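Long-range contacts in tyrocidine synthetase 3 (Brevibacillus brevis, PDB 2JGP), which probably carries a peptidyl intermediate on a carrier domain and joins it to the next amino acid in a condensation domain during nonribosomal synthesis of the antibiotic tyrocidine: residues Y55-P60 / N84-E89; S123-E128 / Y214-D219; F171-S176 / V204-I209; E348-G353 / N379-E384; K385-F390 / I512-I517. All coordinates share one frame; numbering follows the deposited sequence.

Contact 1: Y55-P60 / N84-E89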
# COMPACT_ATOMS: atom_id res chain seq x y z
N TYR A 55 12.13 -5.74 -19.04
CA TYR A 55 11.37 -4.52 -18.75
C TYR A 55 11.06 -3.61 -19.95
O TYR A 55 10.42 -2.58 -19.77
CB TYR A 55 12.09 -3.71 -17.66
CG TYR A 55 12.31 -4.51 -16.41
CD1 TYR A 55 13.58 -4.96 -16.05
CD2 TYR A 55 11.23 -4.88 -15.60
CE1 TYR A 55 13.78 -5.72 -14.90
CE2 TYR A 55 11.42 -5.64 -14.46
CZ TYR A 55 12.69 -6.06 -14.11
OH TYR A 55 12.85 -6.82 -12.98
N GLN A 56 11.49 -4.00 -21.15
CA GLN A 56 11.31 -3.15 -22.35
C GLN A 56 11.77 -1.72 -22.11
O GLN A 56 11.10 -0.76 -22.51
CB GLN A 56 9.84 -3.16 -22.81
CG GLN A 56 9.49 -4.25 -23.77
CD GLN A 56 8.10 -4.07 -24.34
OE1 GLN A 56 7.15 -3.82 -23.60
NE2 GLN A 56 7.98 -4.19 -25.66
N VAL A 57 12.90 -1.57 -21.43
CA VAL A 57 13.52 -0.27 -21.24
C VAL A 57 14.85 -0.30 -21.97
O VAL A 57 15.66 -1.19 -21.74
CB VAL A 57 13.71 0.06 -19.75
CG1 VAL A 57 14.47 1.37 -19.59
CG2 VAL A 57 12.35 0.14 -19.06
N ASP A 58 15.04 0.65 -22.86
CA ASP A 58 16.22 0.70 -23.72
C ASP A 58 17.20 1.72 -23.16
O ASP A 58 16.98 2.92 -23.27
CB ASP A 58 15.80 1.04 -25.15
CG ASP A 58 14.85 0.01 -25.75
OD1 ASP A 58 15.10 -1.21 -25.57
OD2 ASP A 58 13.86 0.40 -26.39
N ILE A 59 18.26 1.22 -22.55
CA ILE A 59 19.29 2.05 -21.94
C ILE A 59 20.45 2.14 -22.92
O ILE A 59 21.06 1.12 -23.23
CB ILE A 59 19.80 1.44 -20.62
CG1 ILE A 59 18.67 1.29 -19.60
CG2 ILE A 59 20.91 2.30 -20.03
CD1 ILE A 59 19.06 0.43 -18.40
N PRO A 60 20.76 3.35 -23.42
CA PRO A 60 21.90 3.46 -24.33
C PRO A 60 23.18 3.05 -23.62
O PRO A 60 23.32 3.30 -22.42
CB PRO A 60 21.94 4.95 -24.68
CG PRO A 60 20.59 5.48 -24.34
CD PRO A 60 20.12 4.66 -23.18
N ASN A 84 11.04 3.85 -22.74
CA ASN A 84 10.65 3.41 -21.40
C ASN A 84 9.14 3.22 -21.38
O ASN A 84 8.38 4.18 -21.31
CB ASN A 84 11.09 4.43 -20.34
CG ASN A 84 10.68 4.03 -18.93
OD1 ASN A 84 9.97 3.05 -18.72
ND2 ASN A 84 11.13 4.81 -17.95
N VAL A 85 8.69 1.97 -21.46
CA VAL A 85 7.26 1.68 -21.52
C VAL A 85 6.56 1.91 -20.18
O VAL A 85 5.33 1.83 -20.12
CB VAL A 85 6.97 0.23 -22.00
CG1 VAL A 85 7.52 0.02 -23.41
CG2 VAL A 85 7.54 -0.78 -21.02
N PHE A 86 7.32 2.17 -19.11
CA PHE A 86 6.78 2.47 -17.78
C PHE A 86 6.52 3.96 -17.54
O PHE A 86 5.99 4.34 -16.50
CB PHE A 86 7.73 1.97 -16.68
CG PHE A 86 7.76 0.49 -16.55
CD1 PHE A 86 8.60 -0.28 -17.33
CD2 PHE A 86 6.94 -0.15 -15.63
CE1 PHE A 86 8.63 -1.65 -17.20
CE2 PHE A 86 6.96 -1.53 -15.50
CZ PHE A 86 7.80 -2.28 -16.28
N SER A 87 6.90 4.80 -18.50
CA SER A 87 6.79 6.24 -18.35
C SER A 87 5.34 6.71 -18.42
O SER A 87 4.61 6.33 -19.33
CB SER A 87 7.61 6.94 -19.44
OG SER A 87 7.38 8.33 -19.44
N ILE A 88 4.94 7.53 -17.45
CA ILE A 88 3.59 8.10 -17.41
C ILE A 88 3.66 9.59 -17.74
O ILE A 88 4.23 10.37 -16.98
CB ILE A 88 2.95 7.90 -16.03
CG1 ILE A 88 2.88 6.42 -15.67
CG2 ILE A 88 1.55 8.49 -16.00
CD1 ILE A 88 2.45 6.16 -14.25
N GLU A 89 3.08 9.97 -18.88
CA GLU A 89 3.09 11.35 -19.35
C GLU A 89 1.65 11.88 -19.51
O GLU A 89 0.71 11.08 -19.59
CB GLU A 89 3.81 11.43 -20.70
CG GLU A 89 5.21 10.83 -20.70
CD GLU A 89 6.21 11.68 -19.94
OE1 GLU A 89 6.52 11.35 -18.78
OE2 GLU A 89 6.68 12.69 -20.52
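Val85 points toward segment 55-60 and sets both methyls against Gln56: CG2 lies 3.8 Å from CB of Gln56, the two side chains crossing at about a right angle. Further apolar contacts gather round Phe86. Val57 CG2 reaches CD1 of its ring at 4.2 Å, and CE1 of the same ring is 4.1 Å from Tyr55 CB. Valine's compact, branched side chain suits both places, packing on Gln56 CB and beside the Phe86 ring.

A polar atom meets the ring at its edge. The carbonyl O of Tyr55 lies in the plane of the Phe86 ring, 3.3 Å from CE1, where the aromatic C-H dipoles favour an oxygen. Asn84 holds its own segment in shape: OD1 accepts from Phe86 N at 2.8 Å, the N-H coming from above the amide plane. Gln56 OE1, beside the Val85 methyls, accepts from Ala268 N, while Phe86 also meets Trp11, Arg14 and Phe263.

Val57 and Asn84 form a single backbone bridge. Gln56, the first residue beyond helix 41-55, has positive phi. The arrangement is an Asx turn within a type I beta turn, Asn84 to Ser87, bridged to the loop after helix 41-55 and packed against helices 253-263 and 267-279.

Contact 2: S123-E128 / Y214-D219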
# COMPACT_ATOMS: atom_id res chain seq x y z
N SER A 123 -14.41 9.92 7.64
CA SER A 123 -13.56 10.39 8.73
C SER A 123 -14.28 11.48 9.51
O SER A 123 -15.17 12.16 8.98
CB SER A 123 -12.23 10.92 8.19
OG SER A 123 -12.43 12.10 7.43
N THR A 124 -13.90 11.62 10.78
CA THR A 124 -14.42 12.68 11.63
C THR A 124 -13.25 13.34 12.34
O THR A 124 -12.29 12.67 12.72
CB THR A 124 -15.41 12.14 12.68
OG1 THR A 124 -14.79 11.09 13.44
CG2 THR A 124 -16.66 11.60 12.01
N MET A 125 -13.33 14.66 12.48
CA MET A 125 -12.28 15.44 13.11
C MET A 125 -12.93 16.41 14.08
O MET A 125 -13.86 17.13 13.70
CB MET A 125 -11.50 16.21 12.05
CG MET A 125 -10.33 17.01 12.58
SD MET A 125 -9.17 17.43 11.27
CE MET A 125 -10.26 18.30 10.13
N LEU A 126 -12.45 16.42 15.32
CA LEU A 126 -12.87 17.41 16.31
C LEU A 126 -12.05 18.69 16.12
O LEU A 126 -10.81 18.65 16.20
CB LEU A 126 -12.68 16.89 17.74
CG LEU A 126 -13.03 17.87 18.86
CD1 LEU A 126 -14.51 18.27 18.80
CD2 LEU A 126 -12.69 17.29 20.23
N ILE A 127 -12.74 19.80 15.86
CA ILE A 127 -12.09 21.09 15.69
C ILE A 127 -12.49 22.00 16.85
O ILE A 127 -13.67 22.32 17.01
CB ILE A 127 -12.50 21.77 14.37
CG1 ILE A 127 -12.14 20.87 13.18
CG2 ILE A 127 -11.82 23.13 14.23
CD1 ILE A 127 -12.53 21.46 11.83
N GLU A 128 -11.50 22.39 17.65
CA GLU A 128 -11.71 23.27 18.79
C GLU A 128 -11.03 24.61 18.55
O GLU A 128 -9.80 24.69 18.50
CB GLU A 128 -11.19 22.61 20.07
CG GLU A 128 -12.09 21.50 20.59
CD GLU A 128 -11.37 20.51 21.48
OE1 GLU A 128 -10.41 19.87 21.01
OE2 GLU A 128 -11.79 20.35 22.65
N TYR A 214 -16.49 22.04 16.92
CA TYR A 214 -17.10 21.52 15.70
C TYR A 214 -16.61 20.10 15.42
O TYR A 214 -15.50 19.73 15.80
CB TYR A 214 -16.73 22.40 14.51
CG TYR A 214 -17.09 23.87 14.64
CD1 TYR A 214 -16.21 24.76 15.25
CD2 TYR A 214 -18.29 24.36 14.14
CE1 TYR A 214 -16.53 26.11 15.37
CE2 TYR A 214 -18.61 25.70 14.25
CZ TYR A 214 -17.73 26.57 14.87
OH TYR A 214 -18.06 27.90 14.97
N VAL A 215 -17.46 19.32 14.76
CA VAL A 215 -17.03 18.04 14.19
C VAL A 215 -17.14 18.12 12.68
O VAL A 215 -18.21 18.40 12.15
CB VAL A 215 -17.87 16.86 14.71
CG1 VAL A 215 -17.46 15.56 14.00
CG2 VAL A 215 -17.72 16.72 16.21
N LEU A 216 -16.02 17.90 11.99
CA LEU A 216 -16.01 17.87 10.53
C LEU A 216 -16.13 16.44 10.06
O LEU A 216 -15.24 15.62 10.28
CB LEU A 216 -14.71 18.49 9.99
CG LEU A 216 -14.61 18.66 8.47
CD1 LEU A 216 -15.66 19.67 7.98
CD2 LEU A 216 -13.21 19.12 8.09
N PHE A 217 -17.25 16.13 9.41
CA PHE A 217 -17.46 14.82 8.82
C PHE A 217 -17.18 14.88 7.32
O PHE A 217 -17.76 15.70 6.62
CB PHE A 217 -18.90 14.35 9.06
CG PHE A 217 -19.26 13.12 8.28
CD1 PHE A 217 -19.00 11.86 8.79
CD2 PHE A 217 -19.85 13.23 7.02
CE1 PHE A 217 -19.32 10.71 8.06
CE2 PHE A 217 -20.18 12.09 6.29
CZ PHE A 217 -19.91 10.83 6.80
N THR A 218 -16.30 14.00 6.85
CA THR A 218 -15.97 13.92 5.43
C THR A 218 -16.10 12.48 4.97
O THR A 218 -15.74 11.55 5.69
CB THR A 218 -14.53 14.43 5.17
OG1 THR A 218 -14.40 15.78 5.66
CG2 THR A 218 -14.21 14.40 3.67
N ASP A 219 -16.65 12.28 3.77
CA ASP A 219 -16.76 10.95 3.19
C ASP A 219 -16.50 11.05 1.70
O ASP A 219 -16.78 12.07 1.08
CB ASP A 219 -18.14 10.35 3.46
CG ASP A 219 -18.18 8.84 3.27
OD1 ASP A 219 -17.18 8.23 2.85
OD2 ASP A 219 -19.25 8.26 3.56
O HOH W 1 -13.29 14.86 8.39
O HOH W 2 -12.72 11.04 4.73
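The Phe217 ring takes the methyl CG2 of Thr124 at its edge, near the ring plane, with CD1 at 4.0 Å. Tyr214 likewise presents an edge, to the carbonyl O of Ile127, which lies 3.9 Å from CD1.

Phe217 and Thr124 share one sheet face with Val215 and Leu126. On the other, Leu216 and Met125 lie side by side and point the same way. Met125 runs out with CG anti to the backbone N (chi1 -177°), and a bend at chi3 brings CE 3.7 Å from Leu216 CD2; Ile127 CD1 rests on Leu216 CB at 4.1 Å. A flexible thioether and branched aliphatics can interlock here; Leu216 also packs on Val136 of helix 133-146, Met125 and Ile127 on Leu449.

Six backbone hydrogen bonds join the antiparallel strands through the pairs Ser123-Thr218, Met125-Leu216 and Ile127-Tyr214. The straightest runs from Ile127 N to Tyr214 O, 2.8 Å long.

At the Ser123 end a water bonds Ser123 OG and Thr218 OG1 and donates to Leu216 O at 2.8 Å; serine and threonine suit this end because their hydroxyls can bond the water. The chemistry thus changes along this face, from apolar packing around Leu216 to hydroxyls bridged by water, with the backbone bonds holding the register throughout.

Contact 3: F171-S176 / V204-I209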
# COMPACT_ATOMS: atom_id res chain seq x y z
N PHE A 171 -20.87 21.82 -5.34
CA PHE A 171 -20.55 21.38 -3.99
C PHE A 171 -20.99 22.43 -2.98
O PHE A 171 -20.73 23.61 -3.16
CB PHE A 171 -19.05 21.12 -3.85
CG PHE A 171 -18.63 20.76 -2.44
CD1 PHE A 171 -18.60 19.44 -2.04
CD2 PHE A 171 -18.28 21.75 -1.53
CE1 PHE A 171 -18.22 19.10 -0.75
CE2 PHE A 171 -17.90 21.42 -0.23
CZ PHE A 171 -17.88 20.09 0.16
N ALA A 172 -21.67 21.98 -1.93
CA ALA A 172 -21.97 22.83 -0.78
C ALA A 172 -21.66 22.08 0.51
O ALA A 172 -21.90 20.87 0.62
CB ALA A 172 -23.44 23.26 -0.80
N LEU A 173 -21.08 22.80 1.46
CA LEU A 173 -20.88 22.30 2.82
C LEU A 173 -22.23 22.16 3.51
O LEU A 173 -23.01 23.11 3.54
CB LEU A 173 -20.02 23.30 3.62
CG LEU A 173 -19.71 23.03 5.10
CD1 LEU A 173 -18.79 24.11 5.65
CD2 LEU A 173 -20.96 22.98 5.95
N ALA A 174 -22.50 20.98 4.06
CA ALA A 174 -23.72 20.74 4.84
C ALA A 174 -23.48 21.14 6.29
O ALA A 174 -22.69 20.52 7.00
CB ALA A 174 -24.11 19.27 4.76
N TYR A 175 -24.16 22.19 6.74
CA TYR A 175 -23.97 22.72 8.09
C TYR A 175 -25.14 22.37 9.00
O TYR A 175 -26.30 22.50 8.60
CB TYR A 175 -23.76 24.23 8.05
CG TYR A 175 -23.52 24.85 9.40
CD1 TYR A 175 -22.29 24.71 10.05
CD2 TYR A 175 -24.51 25.59 10.04
CE1 TYR A 175 -22.06 25.27 11.29
CE2 TYR A 175 -24.29 26.17 11.28
CZ TYR A 175 -23.06 26.00 11.90
OH TYR A 175 -22.84 26.58 13.13
N SER A 176 -24.83 21.92 10.21
CA SER A 176 -25.84 21.63 11.23
C SER A 176 -25.33 21.99 12.62
O SER A 176 -24.12 22.07 12.84
CB SER A 176 -26.23 20.15 11.20
OG SER A 176 -26.67 19.74 9.92
N VAL A 204 -19.28 16.58 2.66
CA VAL A 204 -18.77 17.14 3.90
C VAL A 204 -19.93 17.69 4.72
O VAL A 204 -20.80 18.39 4.19
CB VAL A 204 -17.75 18.26 3.60
CG1 VAL A 204 -17.15 18.82 4.90
CG2 VAL A 204 -16.65 17.73 2.69
N SER A 205 -19.95 17.34 6.00
CA SER A 205 -20.87 17.93 6.97
C SER A 205 -20.06 18.58 8.08
O SER A 205 -19.16 17.96 8.65
CB SER A 205 -21.82 16.88 7.54
OG SER A 205 -22.70 16.38 6.55
N LEU A 206 -20.37 19.84 8.38
CA LEU A 206 -19.79 20.54 9.53
C LEU A 206 -20.86 20.63 10.62
O LEU A 206 -21.91 21.23 10.41
CB LEU A 206 -19.33 21.94 9.14
CG LEU A 206 -18.64 22.74 10.24
CD1 LEU A 206 -17.42 22.00 10.78
CD2 LEU A 206 -18.25 24.12 9.73
N LEU A 207 -20.57 20.02 11.77
CA LEU A 207 -21.51 19.99 12.88
C LEU A 207 -20.96 20.81 14.04
O LEU A 207 -19.94 20.45 14.62
CB LEU A 207 -21.74 18.55 13.35
CG LEU A 207 -22.03 17.51 12.28
CD1 LEU A 207 -22.03 16.11 12.90
CD2 LEU A 207 -23.36 17.80 11.59
N LYS A 208 -21.63 21.92 14.35
CA LYS A 208 -21.31 22.72 15.52
C LYS A 208 -21.90 22.04 16.75
O LYS A 208 -23.12 21.92 16.88
CB LYS A 208 -21.89 24.13 15.37
CG LYS A 208 -21.60 25.07 16.54
CD LYS A 208 -21.79 26.53 16.14
CE LYS A 208 -21.26 27.49 17.19
NZ LYS A 208 -22.33 28.10 18.02
N ILE A 209 -21.02 21.58 17.64
CA ILE A 209 -21.44 20.88 18.86
C ILE A 209 -21.31 21.75 20.10
O ILE A 209 -21.76 21.38 21.19
CB ILE A 209 -20.66 19.54 19.06
CG1 ILE A 209 -19.16 19.79 19.30
CG2 ILE A 209 -20.85 18.65 17.85
CD1 ILE A 209 -18.38 18.52 19.61
O HOH W 3 -21.21 18.05 0.81
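With CG anti to the backbone N in Leu173, Tyr175 and Leu206 alike (chi1 -177° in Leu206), the three side chains come together on one side of the strands. Leu173 CD2 lies 3.7 Å from Leu206 CB, and Tyr175 CD1 is 4.1 Å from Leu206 CD2. Tyr175 extends further, its OH reaching 3.2 Å from Lys208 CD. Tyrosine suits the place because its ring packs on Leu206, and makes a cation-pi contact with Arg133, while its OH bonds Glu177. Lys208 suits the margin: its CB and CD come against the phenol oxygen, the chains crossing obliquely, while its charged end leads away.

Phe171 offers a ring edge to Val204, CZ standing 3.7 Å from CG2. On the opposite sheet face Ala174 and Ser205 sit side by side, Ala174 CB 3.7 Å from Ser205 OG, and Ser176 CB touches Leu207 CD2.

The strands run parallel, their axes 17° apart. Four backbone hydrogen bonds zigzag between them, from Ala174 N to Val204 O through to Lys208 N to Ser176 O, the shortest being Leu206 N to Ala174 O at 2.8 Å. Next to this pairing, a water donates to Ala172 O and accepts from Val204 N.

Strand 174-177, helix 180-189 and strand 202-210 make a beta-alpha-beta unit. Helix 133-146 packs on Phe171, Leu173 and Val204, helix 180-189 lies against Leu207 on the other face, and strand 213-220 continues the sheet beyond strand 202-210.

Contact 4: E348-G353 / N379-E384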
# COMPACT_ATOMS: atom_id res chain seq x y z
N GLU A 348 5.02 -24.72 6.57
CA GLU A 348 6.33 -24.21 6.17
C GLU A 348 6.28 -23.54 4.79
O GLU A 348 7.30 -23.38 4.13
CB GLU A 348 7.35 -25.35 6.17
CG GLU A 348 7.40 -26.11 7.49
CD GLU A 348 8.62 -26.99 7.61
OE1 GLU A 348 9.19 -27.07 8.72
OE2 GLU A 348 9.03 -27.57 6.59
N ASP A 349 5.08 -23.15 4.37
CA ASP A 349 4.85 -22.50 3.08
C ASP A 349 3.63 -21.62 3.29
O ASP A 349 2.52 -22.11 3.49
CB ASP A 349 4.60 -23.56 2.01
CG ASP A 349 4.52 -22.99 0.61
OD1 ASP A 349 4.55 -21.75 0.43
OD2 ASP A 349 4.41 -23.81 -0.33
N ILE A 350 3.86 -20.30 3.25
CA ILE A 350 2.89 -19.32 3.74
C ILE A 350 2.84 -18.10 2.84
O ILE A 350 3.88 -17.58 2.43
CB ILE A 350 3.26 -18.86 5.16
CG1 ILE A 350 3.34 -20.07 6.11
CG2 ILE A 350 2.24 -17.82 5.67
CD1 ILE A 350 3.42 -19.73 7.56
N ILE A 351 1.62 -17.63 2.56
CA ILE A 351 1.40 -16.42 1.76
C ILE A 351 0.80 -15.34 2.66
O ILE A 351 -0.18 -15.59 3.37
CB ILE A 351 0.47 -16.68 0.56
CG1 ILE A 351 0.97 -17.89 -0.25
CG2 ILE A 351 0.37 -15.45 -0.33
CD1 ILE A 351 -0.01 -18.40 -1.27
N VAL A 352 1.42 -14.16 2.65
CA VAL A 352 0.96 -13.01 3.44
C VAL A 352 0.72 -11.84 2.50
O VAL A 352 1.60 -11.48 1.73
CB VAL A 352 2.01 -12.60 4.49
CG1 VAL A 352 1.60 -11.29 5.18
CG2 VAL A 352 2.23 -13.73 5.51
N GLY A 353 -0.46 -11.24 2.57
CA GLY A 353 -0.75 -10.04 1.78
C GLY A 353 -0.00 -8.84 2.33
O GLY A 353 -0.04 -8.59 3.52
N ASN A 379 6.46 -17.11 1.18
CA ASN A 379 7.73 -17.51 1.78
C ASN A 379 7.62 -18.90 2.38
O ASN A 379 6.52 -19.40 2.62
CB ASN A 379 8.15 -16.49 2.84
CG ASN A 379 8.72 -15.23 2.24
OD1 ASN A 379 8.06 -14.18 2.21
ND2 ASN A 379 9.94 -15.33 1.71
N LYS A 380 8.78 -19.50 2.64
CA LYS A 380 8.85 -20.89 3.06
C LYS A 380 9.65 -21.03 4.35
O LYS A 380 10.83 -21.43 4.32
CB LYS A 380 9.43 -21.75 1.93
CG LYS A 380 8.52 -21.76 0.71
CD LYS A 380 9.02 -22.66 -0.39
CE LYS A 380 8.19 -22.49 -1.65
NZ LYS A 380 8.76 -23.26 -2.79
N PRO A 381 9.03 -20.68 5.48
CA PRO A 381 9.68 -20.81 6.79
C PRO A 381 9.80 -22.27 7.23
O PRO A 381 9.01 -22.76 8.03
CB PRO A 381 8.75 -20.01 7.71
CG PRO A 381 7.41 -20.10 7.08
CD PRO A 381 7.66 -20.13 5.60
N GLN A 382 10.80 -22.94 6.67
CA GLN A 382 11.09 -24.33 6.99
C GLN A 382 11.90 -24.44 8.29
O GLN A 382 12.78 -23.62 8.55
CB GLN A 382 11.84 -24.99 5.82
CG GLN A 382 11.02 -25.05 4.53
CD GLN A 382 11.85 -25.38 3.30
OE1 GLN A 382 13.02 -25.74 3.40
NE2 GLN A 382 11.24 -25.26 2.12
N ARG A 383 11.60 -25.47 9.07
CA ARG A 383 12.19 -25.66 10.41
C ARG A 383 13.72 -25.70 10.42
O ARG A 383 14.35 -25.25 11.39
CB ARG A 383 11.65 -26.96 11.04
CG ARG A 383 12.24 -28.23 10.43
CD ARG A 383 11.33 -29.45 10.61
NE ARG A 383 10.34 -29.54 9.54
CZ ARG A 383 9.38 -30.46 9.49
NH1 ARG A 383 9.26 -31.39 10.43
NH2 ARG A 383 8.52 -30.46 8.47
N GLU A 384 14.32 -26.22 9.35
CA GLU A 384 15.76 -26.43 9.27
C GLU A 384 16.53 -25.17 8.88
O GLU A 384 17.73 -25.10 9.07
CB GLU A 384 16.09 -27.56 8.29
CG GLU A 384 15.41 -28.89 8.65
CD GLU A 384 15.73 -30.02 7.67
OE1 GLU A 384 16.92 -30.38 7.51
OE2 GLU A 384 14.77 -30.56 7.07
O HOH W 4 8.08 -25.25 2.43
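One carboxylate oxygen, OE1 of Glu348, is gripped by both the side chain and the backbone of Arg383. The backbone N gives the better bond, at 2.9 Å, approaching from well above the carboxylate plane. NE is at 2.8 Å, but its hydrogen bond is weak because it bends to 124°, so the pairing probably owes more to charge than to a well-directed bond. The carboxylate and guanidinium planes stand 90° apart, which rules out the flat two-pronged pairing common for these groups; NH2 makes a long, weak bond to OE2. Arg383 folds back to this position through a bend at chi3 (86°), and a glutamate is long enough to pass Gln382 and meet it.

The carbonyl of Glu348 is also used. A water donates to Glu348 O at 2.6 Å and accepts from Gln382 NE2, while Lys380 CA approaches the same oxygen.

Ile350 CD1 lies 4.0 Å from Pro381 CG, the two crossing at about a right angle, with helix 329-345 behind both. Asp349 lies alongside the aliphatic part of Lys380 and pairs its carboxylate with Arg378.

Ile350 and Asn379 exchange two nearly straight backbone bonds, Ile350 N to Asn379 O being 2.9 Å. Beyond them Pro381, with no N-H to offer a neighbouring strand, centres an inverse gamma turn. The arrangement is the end of a two-stranded antiparallel sheet in the condensation domain, 350-356 with 373-379, closed by the Ile350-Asn379 hydrogen-bonded pair, with the chain then turned at Pro381.

Contact 5: K385-F390 / I512-I517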
# COMPACT_ATOMS: atom_id res chain seq x y z
N LYS A 385 15.83 -24.18 8.34
CA LYS A 385 16.47 -22.93 7.92
C LYS A 385 16.88 -22.09 9.12
O LYS A 385 16.20 -22.10 10.14
CB LYS A 385 15.52 -22.11 7.03
CG LYS A 385 15.33 -22.70 5.65
CD LYS A 385 14.37 -21.89 4.82
CE LYS A 385 14.19 -22.50 3.45
NZ LYS A 385 13.09 -21.87 2.68
N THR A 386 18.00 -21.38 9.00
CA THR A 386 18.37 -20.38 10.00
C THR A 386 17.49 -19.17 9.75
O THR A 386 17.06 -18.93 8.61
CB THR A 386 19.85 -19.98 9.90
OG1 THR A 386 20.09 -19.31 8.66
CG2 THR A 386 20.77 -21.20 10.00
N PHE A 387 17.18 -18.40 10.79
CA PHE A 387 16.39 -17.19 10.58
C PHE A 387 17.14 -16.27 9.63
O PHE A 387 16.52 -15.63 8.78
CB PHE A 387 16.08 -16.45 11.88
CG PHE A 387 15.30 -15.18 11.67
CD1 PHE A 387 13.94 -15.23 11.44
CD2 PHE A 387 15.94 -13.95 11.67
CE1 PHE A 387 13.21 -14.06 11.22
CE2 PHE A 387 15.22 -12.77 11.45
CZ PHE A 387 13.86 -12.83 11.22
N SER A 388 18.46 -16.21 9.76
CA SER A 388 19.28 -15.37 8.89
C SER A 388 19.06 -15.69 7.41
O SER A 388 18.82 -14.78 6.61
CB SER A 388 20.76 -15.52 9.25
OG SER A 388 21.56 -14.67 8.45
N GLU A 389 19.10 -16.97 7.04
CA GLU A 389 18.92 -17.34 5.64
C GLU A 389 17.46 -17.17 5.19
O GLU A 389 17.20 -16.79 4.05
CB GLU A 389 19.43 -18.75 5.35
CG GLU A 389 18.52 -19.87 5.79
CD GLU A 389 19.12 -21.23 5.52
OE1 GLU A 389 19.33 -22.00 6.49
OE2 GLU A 389 19.40 -21.53 4.34
N PHE A 390 16.52 -17.47 6.09
CA PHE A 390 15.10 -17.24 5.81
C PHE A 390 14.81 -15.76 5.56
O PHE A 390 14.10 -15.40 4.61
CB PHE A 390 14.21 -17.75 6.95
CG PHE A 390 12.75 -17.45 6.74
CD1 PHE A 390 12.06 -18.01 5.67
CD2 PHE A 390 12.07 -16.58 7.59
CE1 PHE A 390 10.72 -17.73 5.46
CE2 PHE A 390 10.73 -16.29 7.38
CZ PHE A 390 10.05 -16.86 6.31
N ILE A 512 19.83 -18.56 14.74
CA ILE A 512 18.99 -19.62 15.32
C ILE A 512 18.14 -20.25 14.23
O ILE A 512 17.65 -19.56 13.34
CB ILE A 512 18.08 -19.07 16.44
CG1 ILE A 512 17.39 -20.22 17.18
CG2 ILE A 512 17.05 -18.09 15.86
CD1 ILE A 512 16.67 -19.78 18.44
N ARG A 513 17.98 -21.56 14.29
CA ARG A 513 17.16 -22.26 13.30
C ARG A 513 15.69 -22.13 13.69
O ARG A 513 15.35 -22.11 14.87
CB ARG A 513 17.61 -23.71 13.14
CG ARG A 513 19.04 -23.81 12.59
CD ARG A 513 19.42 -25.22 12.16
NE ARG A 513 20.81 -25.29 11.72
CZ ARG A 513 21.26 -24.93 10.52
NH1 ARG A 513 20.44 -24.44 9.60
NH2 ARG A 513 22.55 -25.04 10.23
N LEU A 514 14.83 -22.00 12.69
CA LEU A 514 13.42 -21.70 12.94
C LEU A 514 12.78 -22.68 13.93
O LEU A 514 12.03 -22.26 14.82
CB LEU A 514 12.62 -21.68 11.63
CG LEU A 514 13.00 -20.63 10.58
CD1 LEU A 514 11.86 -20.44 9.59
CD2 LEU A 514 13.40 -19.29 11.20
N GLY A 515 13.08 -23.97 13.78
CA GLY A 515 12.55 -24.99 14.68
C GLY A 515 13.02 -24.87 16.12
O GLY A 515 12.34 -25.31 17.04
N GLU A 516 14.20 -24.27 16.32
CA GLU A 516 14.77 -24.09 17.66
C GLU A 516 14.25 -22.83 18.36
O GLU A 516 14.48 -22.66 19.56
CB GLU A 516 16.31 -24.05 17.60
CG GLU A 516 16.97 -25.40 17.81
CD GLU A 516 16.64 -26.41 16.72
OE1 GLU A 516 17.10 -26.22 15.57
OE2 GLU A 516 15.93 -27.40 17.02
N ILE A 517 13.56 -21.96 17.63
CA ILE A 517 12.97 -20.76 18.24
C ILE A 517 11.89 -21.19 19.23
O ILE A 517 10.82 -21.67 18.83
CB ILE A 517 12.39 -19.79 17.17
CG1 ILE A 517 13.50 -19.26 16.26
CG2 ILE A 517 11.69 -18.63 17.85
CD1 ILE A 517 13.00 -18.34 15.16
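Leu514 packs between two phenylalanines that receive it differently. Its CD1 lies over one face of the Phe390 ring, displaced toward the rim and 4.2 Å from CG, whereas CD2 comes to the edge of the Phe387 ring, 4.1 Å from CD1. A forked leucine serves both with one side chain.

The guanidinium of Arg513 lays a face against the methyl of Thr386, NH1 standing 3.3 Å from CG2. NH1 also donates to Glu384 O; the carboxylate of Glu389, at the edge of the guanidinium, is too far for a salt bridge.

Thr386 is the N-cap of the helix. Its OG1, held between the backbone N and the carbonyl carbon (chi1 65°), accepts from Glu389 N at 3.0 Å, and Glu389 OE1 accepts in return from Thr386 N, completing a capping box.

Two backbone bonds flank the cap, Leu514 N to Lys385 O at 2.9 Å and Phe387 N to Ile512 O at 2.8 Å. The start of helix 387-403 is thereby tied to the chain following helix 489-508, while helix 329-345 packs against Phe387 and Phe390.

Overall arrangement
Contacts 2 and 3 are neighbours in one mixed sheet: strand 213-220 bonds to strand 123-129 on one side and to strand 202-210 on the other. Contact 2 is buried, whereas contacts 1, 3, 4 and 5 are partly buried; contact 3 lies at the sheet's outermost strand, where exposed residues appear. Contacts 4 and 5, centres about 12 Å apart, also touch, through Lys380 with Lys385 and Glu384 with Arg513. Contact 4 adds a salt bridge to its backbone pair, contact 5 a capping box at a helix start. Contact 1 stands apart, its nearest atoms about 17 Å from contact 4, and relies on apolar packing between loops rather than on cross-segment hydrogen bonds.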